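Long-range contact in MamA (Candidatus Magnetobacterium bavaricum, PDB 3VTX), which is a tetratricopeptide-repeat protein, an all-helical solenoid of the kind that generally serves as a scaffold for protein-protein interactions: residues Y77-M85 with D108-S119. Numbering follows the deposited sequence.
Sequences YILGSANFM and DAYYKLGLVYDS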
ATOM      1  N   TYR A  77      -3.372   0.303   6.060  1.00 23.19           N
ATOM      2  CA  TYR A  77      -2.898   0.094   4.713  1.00 24.34           C
ATOM      3  C   TYR A  77      -1.395  -0.170   4.761  1.00 22.48           C
ATOM      4  O   TYR A  77      -0.897  -1.030   4.045  1.00 21.16           O
ATOM      5  CB  TYR A  77      -3.221   1.328   3.826  1.00 23.29           C
ATOM      6  CG  TYR A  77      -2.513   1.266   2.465  1.00 23.73           C
ATOM      7  CD1 TYR A  77      -2.881   0.310   1.474  1.00 23.72           C
ATOM      8  CD2 TYR A  77      -1.435   2.106   2.193  1.00 24.34           C
ATOM      9  CE1 TYR A  77      -2.219   0.292   0.290  1.00 26.13           C
ATOM     10  CE2 TYR A  77      -0.734   2.056   0.961  1.00 25.55           C
ATOM     11  CZ  TYR A  77      -1.153   1.118   0.056  1.00 26.32           C
ATOM     12  OH  TYR A  77      -0.513   0.993  -1.164  1.00 27.79           O
ATOM     13  N   ILE A  78      -0.659   0.639   5.511  1.00 22.80           N
ATOM     14  CA  ILE A  78       0.791   0.518   5.548  1.00 21.53           C
ATOM     15  C   ILE A  78       1.151  -0.769   6.240  1.00 22.56           C
ATOM     16  O   ILE A  78       1.991  -1.501   5.748  1.00 22.25           O
ATOM     17  CB  ILE A  78       1.483   1.715   6.193  1.00 20.80           C
ATOM     18  CG1 ILE A  78       1.159   3.021   5.425  1.00 20.61           C
ATOM     19  CG2 ILE A  78       3.003   1.404   6.290  1.00 20.71           C
ATOM     20  CD1 ILE A  78       1.592   4.363   6.149  1.00 27.33           C
ATOM     21  N   LEU A  79       0.457  -1.097   7.318  1.00 21.54           N
ATOM     22  CA  LEU A  79       0.676  -2.339   8.049  1.00 23.45           C
ATOM     23  C   LEU A  79       0.387  -3.516   7.153  1.00 22.19           C
ATOM     24  O   LEU A  79       1.136  -4.460   7.077  1.00 21.86           O
ATOM     25  CB  LEU A  79      -0.239  -2.417   9.276  1.00 24.72           C
ATOM     26  CG  LEU A  79      -0.195  -3.736  10.120  1.00 26.72           C
ATOM     27  CD1 LEU A  79       1.258  -4.069  10.528  1.00 23.65           C
ATOM     28  CD2 LEU A  79      -1.137  -3.650  11.393  1.00 29.31           C
ATOM     29  N   GLY A  80      -0.728  -3.465   6.454  1.00 22.35           N
ATOM     30  CA  GLY A  80      -1.024  -4.617   5.564  1.00 20.65           C
ATOM     31  C   GLY A  80      -0.088  -4.738   4.374  1.00 19.89           C
ATOM     32  O   GLY A  80       0.342  -5.835   4.028  1.00 21.71           O
ATOM     33  N   SER A  81       0.254  -3.615   3.776  1.00 20.36           N
ATOM     34  CA  SER A  81       1.296  -3.573   2.718  1.00 21.66           C
ATOM     35  C   SER A  81       2.632  -4.156   3.187  1.00 21.52           C
ATOM     36  O   SER A  81       3.276  -4.953   2.489  1.00 21.10           O
ATOM     37  CB  SER A  81       1.471  -2.149   2.156  1.00 21.84           C
ATOM     38  OG  SER A  81       0.324  -1.668   1.496  1.00 24.35           O
ATOM     39  N   ALA A  82       3.046  -3.778   4.379  1.00 21.68           N
ATOM     40  CA  ALA A  82       4.288  -4.278   4.963  1.00 21.39           C
ATOM     41  C   ALA A  82       4.250  -5.773   5.217  1.00 20.23           C
ATOM     42  O   ALA A  82       5.242  -6.513   5.017  1.00 20.54           O
ATOM     43  CB  ALA A  82       4.558  -3.524   6.320  1.00 21.70           C
ATOM     44  N   ASN A  83       3.108  -6.236   5.713  1.00 21.63           N
ATOM     45  CA  ASN A  83       2.916  -7.660   5.976  1.00 21.98           C
ATOM     46  C   ASN A  83       3.024  -8.445   4.685  1.00 22.17           C
ATOM     47  O   ASN A  83       3.621  -9.532   4.668  1.00 23.69           O
ATOM     48  CB  ASN A  83       1.570  -7.835   6.707  1.00 22.55           C
ATOM     49  CG  ASN A  83       1.700  -7.663   8.205  1.00 26.48           C
ATOM     50  OD1 ASN A  83       2.570  -8.296   8.823  1.00 31.64           O
ATOM     51  ND2 ASN A  83       0.662  -7.113   8.784  1.00 31.50           N
ATOM     52  N   PHE A  84       2.506  -7.912   3.585  1.00 21.49           N
ATOM     53  CA  PHE A  84       2.670  -8.602   2.285  1.00 22.73           C
ATOM     54  C   PHE A  84       4.165  -8.645   1.929  1.00 22.89           C
ATOM     55  O   PHE A  84       4.665  -9.659   1.461  1.00 23.64           O
ATOM     56  CB  PHE A  84       1.890  -7.891   1.234  1.00 21.79           C
ATOM     57  CG  PHE A  84       1.879  -8.512  -0.146  1.00 21.73           C
ATOM     58  CD1 PHE A  84       1.769  -9.883  -0.341  1.00 25.73           C
ATOM     59  CD2 PHE A  84       1.813  -7.663  -1.262  1.00 26.64           C
ATOM     60  CE1 PHE A  84       1.671 -10.375  -1.605  1.00 26.33           C
ATOM     61  CE2 PHE A  84       1.741  -8.209  -2.538  1.00 29.67           C
ATOM     62  CZ  PHE A  84       1.655  -9.535  -2.679  1.00 24.78           C
ATOM     63  N   MET A  85       4.897  -7.561   2.194  1.00 21.32           N
ATOM     64  CA  MET A  85       6.339  -7.530   1.881  1.00 22.35           C
ATOM     65  C   MET A  85       7.125  -8.573   2.651  1.00 24.33           C
ATOM     66  O   MET A  85       8.168  -9.041   2.159  1.00 27.48           O
ATOM     67  CB  MET A  85       6.942  -6.135   2.131  1.00 22.06           C
ATOM     68  CG  MET A  85       6.402  -5.080   1.195  1.00 21.82           C
ATOM     69  SD  MET A  85       7.050  -3.490   1.636  1.00 22.74           S
ATOM     70  CE  MET A  85       5.761  -2.375   1.067  1.00 23.46           C
ATOM     71  N   ASP A 108      -5.955   2.307  -3.237  1.00 27.33           N
ATOM     72  CA  ASP A 108      -4.679   1.637  -3.026  1.00 27.64           C
ATOM     73  C   ASP A 108      -4.786   0.366  -2.207  1.00 25.86           C
ATOM     74  O   ASP A 108      -4.070  -0.627  -2.497  1.00 22.39           O
ATOM     75  CB  ASP A 108      -3.669   2.573  -2.388  1.00 27.84           C
ATOM     76  CG  ASP A 108      -2.936   3.447  -3.448  1.00 37.47           C
ATOM     77  OD1 ASP A 108      -2.127   2.932  -4.310  1.00 42.20           O
ATOM     78  OD2 ASP A 108      -3.121   4.660  -3.311  1.00 46.93           O
ATOM     79  N   ALA A 109      -5.669   0.391  -1.233  1.00 24.64           N
ATOM     80  CA  ALA A 109      -5.914  -0.741  -0.394  1.00 24.95           C
ATOM     81  C   ALA A 109      -6.593  -1.850  -1.126  1.00 23.11           C
ATOM     82  O   ALA A 109      -6.232  -3.018  -0.909  1.00 23.69           O
ATOM     83  CB  ALA A 109      -6.760  -0.310   0.848  1.00 23.99           C
ATOM     84  N   TYR A 110      -7.589  -1.543  -1.962  1.00 23.39           N
ATOM     85  CA  TYR A 110      -8.271  -2.590  -2.691  1.00 22.99           C
ATOM     86  C   TYR A 110      -7.253  -3.219  -3.682  1.00 23.03           C
ATOM     87  O   TYR A 110      -7.268  -4.440  -3.873  1.00 23.37           O
ATOM     88  CB  TYR A 110      -9.408  -2.104  -3.529  1.00 24.12           C
ATOM     89  CG  TYR A 110     -10.688  -1.826  -2.754  1.00 24.66           C
ATOM     90  CD1 TYR A 110     -11.056  -0.534  -2.501  1.00 30.13           C
ATOM     91  CD2 TYR A 110     -11.482  -2.852  -2.298  1.00 28.92           C
ATOM     92  CE1 TYR A 110     -12.253  -0.270  -1.810  1.00 31.11           C
ATOM     93  CE2 TYR A 110     -12.695  -2.590  -1.584  1.00 29.44           C
ATOM     94  CZ  TYR A 110     -13.025  -1.274  -1.349  1.00 31.78           C
ATOM     95  OH  TYR A 110     -14.267  -0.966  -0.701  1.00 31.20           O
ATOM     96  N   TYR A 111      -6.428  -2.390  -4.323  1.00 22.23           N
ATOM     97  CA  TYR A 111      -5.440  -2.906  -5.310  1.00 21.73           C
ATOM     98  C   TYR A 111      -4.442  -3.841  -4.620  1.00 21.40           C
ATOM     99  O   TYR A 111      -4.260  -4.988  -5.041  1.00 20.21           O
ATOM    100  CB  TYR A 111      -4.749  -1.835  -6.114  1.00 20.01           C
ATOM    101  CG  TYR A 111      -3.942  -2.372  -7.260  1.00 18.76           C
ATOM    102  CD1 TYR A 111      -4.569  -3.162  -8.200  1.00 19.51           C
ATOM    103  CD2 TYR A 111      -2.602  -2.197  -7.338  1.00 21.75           C
ATOM    104  CE1 TYR A 111      -3.844  -3.731  -9.259  1.00 20.10           C
ATOM    105  CE2 TYR A 111      -1.855  -2.783  -8.387  1.00 20.82           C
ATOM    106  CZ  TYR A 111      -2.512  -3.529  -9.324  1.00 19.35           C
ATOM    107  OH  TYR A 111      -1.756  -4.079 -10.351  1.00 20.41           O
ATOM    108  N   LYS A 112      -3.895  -3.400  -3.511  1.00 21.07           N
ATOM    109  CA  LYS A 112      -2.970  -4.247  -2.746  0.50 19.76           C
ATOM    110  C   LYS A 112      -3.635  -5.544  -2.289  1.00 20.79           C
ATOM    111  O   LYS A 112      -3.014  -6.651  -2.340  1.00 20.06           O
ATOM    112  CB  LYS A 112      -2.378  -3.505  -1.518  0.50 20.86           C
ATOM    113  CG  LYS A 112      -1.308  -2.447  -1.795  0.50 19.08           C
ATOM    114  CD  LYS A 112       0.122  -2.933  -2.139  0.50 20.85           C
ATOM    115  CE  LYS A 112       1.182  -1.922  -1.598  0.50 19.09           C
ATOM    116  NZ  LYS A 112       2.562  -2.298  -2.046  0.50 23.75           N
ATOM    117  N   LEU A 113      -4.898  -5.478  -1.831  1.00 21.04           N
ATOM    118  CA  LEU A 113      -5.630  -6.636  -1.367  1.00 21.29           C
ATOM    119  C   LEU A 113      -5.791  -7.609  -2.498  1.00 19.98           C
ATOM    120  O   LEU A 113      -5.590  -8.804  -2.339  1.00 20.91           O
ATOM    121  CB  LEU A 113      -7.044  -6.211  -0.823  1.00 22.12           C
ATOM    122  CG  LEU A 113      -7.860  -7.391  -0.386  1.00 25.32           C
ATOM    123  CD1 LEU A 113      -7.266  -8.131   0.906  1.00 24.76           C
ATOM    124  CD2 LEU A 113      -9.314  -6.829  -0.079  1.00 31.12           C
ATOM    125  N   GLY A 114      -6.080  -7.077  -3.667  1.00 19.45           N
ATOM    126  CA  GLY A 114      -6.167  -7.911  -4.850  1.00 20.94           C
ATOM    127  C   GLY A 114      -4.839  -8.608  -5.213  1.00 18.66           C
ATOM    128  O   GLY A 114      -4.821  -9.832  -5.515  1.00 20.98           O
ATOM    129  N   LEU A 115      -3.738  -7.866  -5.081  1.00 18.63           N
ATOM    130  CA  LEU A 115      -2.407  -8.403  -5.332  1.00 17.44           C
ATOM    131  C   LEU A 115      -2.148  -9.537  -4.345  1.00 19.01           C
ATOM    132  O   LEU A 115      -1.614 -10.622  -4.738  1.00 20.85           O
ATOM    133  CB  LEU A 115      -1.324  -7.357  -5.210  1.00 19.59           C
ATOM    134  CG  LEU A 115      -1.352  -6.302  -6.325  1.00 19.79           C
ATOM    135  CD1 LEU A 115      -0.219  -5.289  -6.010  1.00 20.55           C
ATOM    136  CD2 LEU A 115      -1.183  -6.861  -7.797  1.00 19.30           C
ATOM    137  N   VAL A 116      -2.476  -9.336  -3.092  1.00 19.54           N
ATOM    138  CA  VAL A 116      -2.257 -10.361  -2.073  1.00 20.97           C
ATOM    139  C   VAL A 116      -3.103 -11.638  -2.423  1.00 21.40           C
ATOM    140  O   VAL A 116      -2.525 -12.763  -2.484  1.00 23.48           O
ATOM    141  CB  VAL A 116      -2.560  -9.872  -0.679  1.00 21.13           C
ATOM    142  CG1 VAL A 116      -2.325 -11.020   0.376  1.00 24.33           C
ATOM    143  CG2 VAL A 116      -1.706  -8.715  -0.282  1.00 20.69           C
ATOM    144  N   TYR A 117      -4.378 -11.478  -2.695  1.00 20.58           N
ATOM    145  CA  TYR A 117      -5.250 -12.613  -3.048  1.00 22.12           C
ATOM    146  C   TYR A 117      -4.761 -13.342  -4.271  1.00 21.42           C
ATOM    147  O   TYR A 117      -4.622 -14.555  -4.269  1.00 22.09           O
ATOM    148  CB  TYR A 117      -6.636 -12.157  -3.294  1.00 21.21           C
ATOM    149  CG  TYR A 117      -7.478 -11.950  -2.034  1.00 19.80           C
ATOM    150  CD1 TYR A 117      -7.522 -12.880  -0.978  1.00 24.48           C
ATOM    151  CD2 TYR A 117      -8.338 -10.856  -1.988  1.00 24.44           C
ATOM    152  CE1 TYR A 117      -8.352 -12.644   0.124  1.00 27.19           C
ATOM    153  CE2 TYR A 117      -9.159 -10.646  -0.873  1.00 26.06           C
ATOM    154  CZ  TYR A 117      -9.155 -11.542   0.134  1.00 30.46           C
ATOM    155  OH  TYR A 117     -10.008 -11.283   1.188  1.00 33.96           O
ATOM    156  N   ASP A 118      -4.313 -12.602  -5.270  1.00 20.75           N
ATOM    157  CA  ASP A 118      -3.899 -13.291  -6.481  1.00 21.88           C
ATOM    158  C   ASP A 118      -2.625 -14.106  -6.203  1.00 21.58           C
ATOM    159  O   ASP A 118      -2.462 -15.202  -6.780  1.00 22.89           O
ATOM    160  CB  ASP A 118      -3.653 -12.355  -7.635  1.00 22.49           C
ATOM    161  CG  ASP A 118      -3.767 -13.078  -9.033  1.00 26.47           C
ATOM    162  OD1 ASP A 118      -4.757 -13.786  -9.234  1.00 26.08           O
ATOM    163  OD2 ASP A 118      -2.778 -12.928  -9.826  1.00 24.65           O
ATOM    164  N   SER A 119      -1.772 -13.581  -5.342  1.00 21.84           N
ATOM    165  CA  SER A 119      -0.533 -14.265  -4.989  1.00 23.63           C
ATOM    166  C   SER A 119      -0.778 -15.560  -4.292  1.00 25.40           C
ATOM    167  O   SER A 119       0.137 -16.396  -4.270  1.00 27.29           O
ATOM    168  CB  SER A 119       0.435 -13.444  -4.169  1.00 24.17           C
ATOM    169  OG  SER A 119       0.011 -13.355  -2.813  1.00 23.99           O
TER
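The carbonyl oxygen of Y77 takes two donors from S81: the backbone N in the ordinary helical bond, and the hydroxyl OG, 2.9 Å from Y77 O and on the opposite face of the carbonyl plane. With that bond made, OG lies over one face of the Y77 ring, toward its rim, where it also meets K112 of the facing helix, S81 OG to K112 CE being 3.2 Å in the conformer modelled here, one of two deposited. In this conformer the lysine chain, bent at chi2 and chi3, crosses the tyrosine at about a right angle, with its CE 3.4 Å from Y77 OH; its methylenes, not its ammonium, do the touching, though the placing of its end is provisional. Y77 itself reaches across because its CG is anti to the backbone N (chi1 169°), laying CD1 against the A109 backbone and CE1 3.5 Å from D108 O. Its hydroxyl end comes beside D108 CB.

Two turns on, F84 repeats the reach, with its CG likewise anti to the backbone N. Here a methyl makes the contact: V116 CG2 sits over the ring face in a CH-pi interaction, 3.7 Å from the F84 centroid and 15° off the ring normal. Beyond it, CE2 of F84 reaches L115 CB, and CE1 lies 3.6 Å from S119 OG. That hydroxyl donates to V116 O of its own helix at 2.6 Å, and K89 is a further hydrogen-bonding partner.

The axes of the two short segments approach to 10.5 Å and run roughly parallel, 22° apart, consistent with neighbouring units of a tetratricopeptide-repeat solenoid. Helix 89-102, between them in sequence, packs against both, through N83 and A109. Helix 39-51 lies against I78, A82 and M85, while L115 also touches R142 and S146 of helix 141-153.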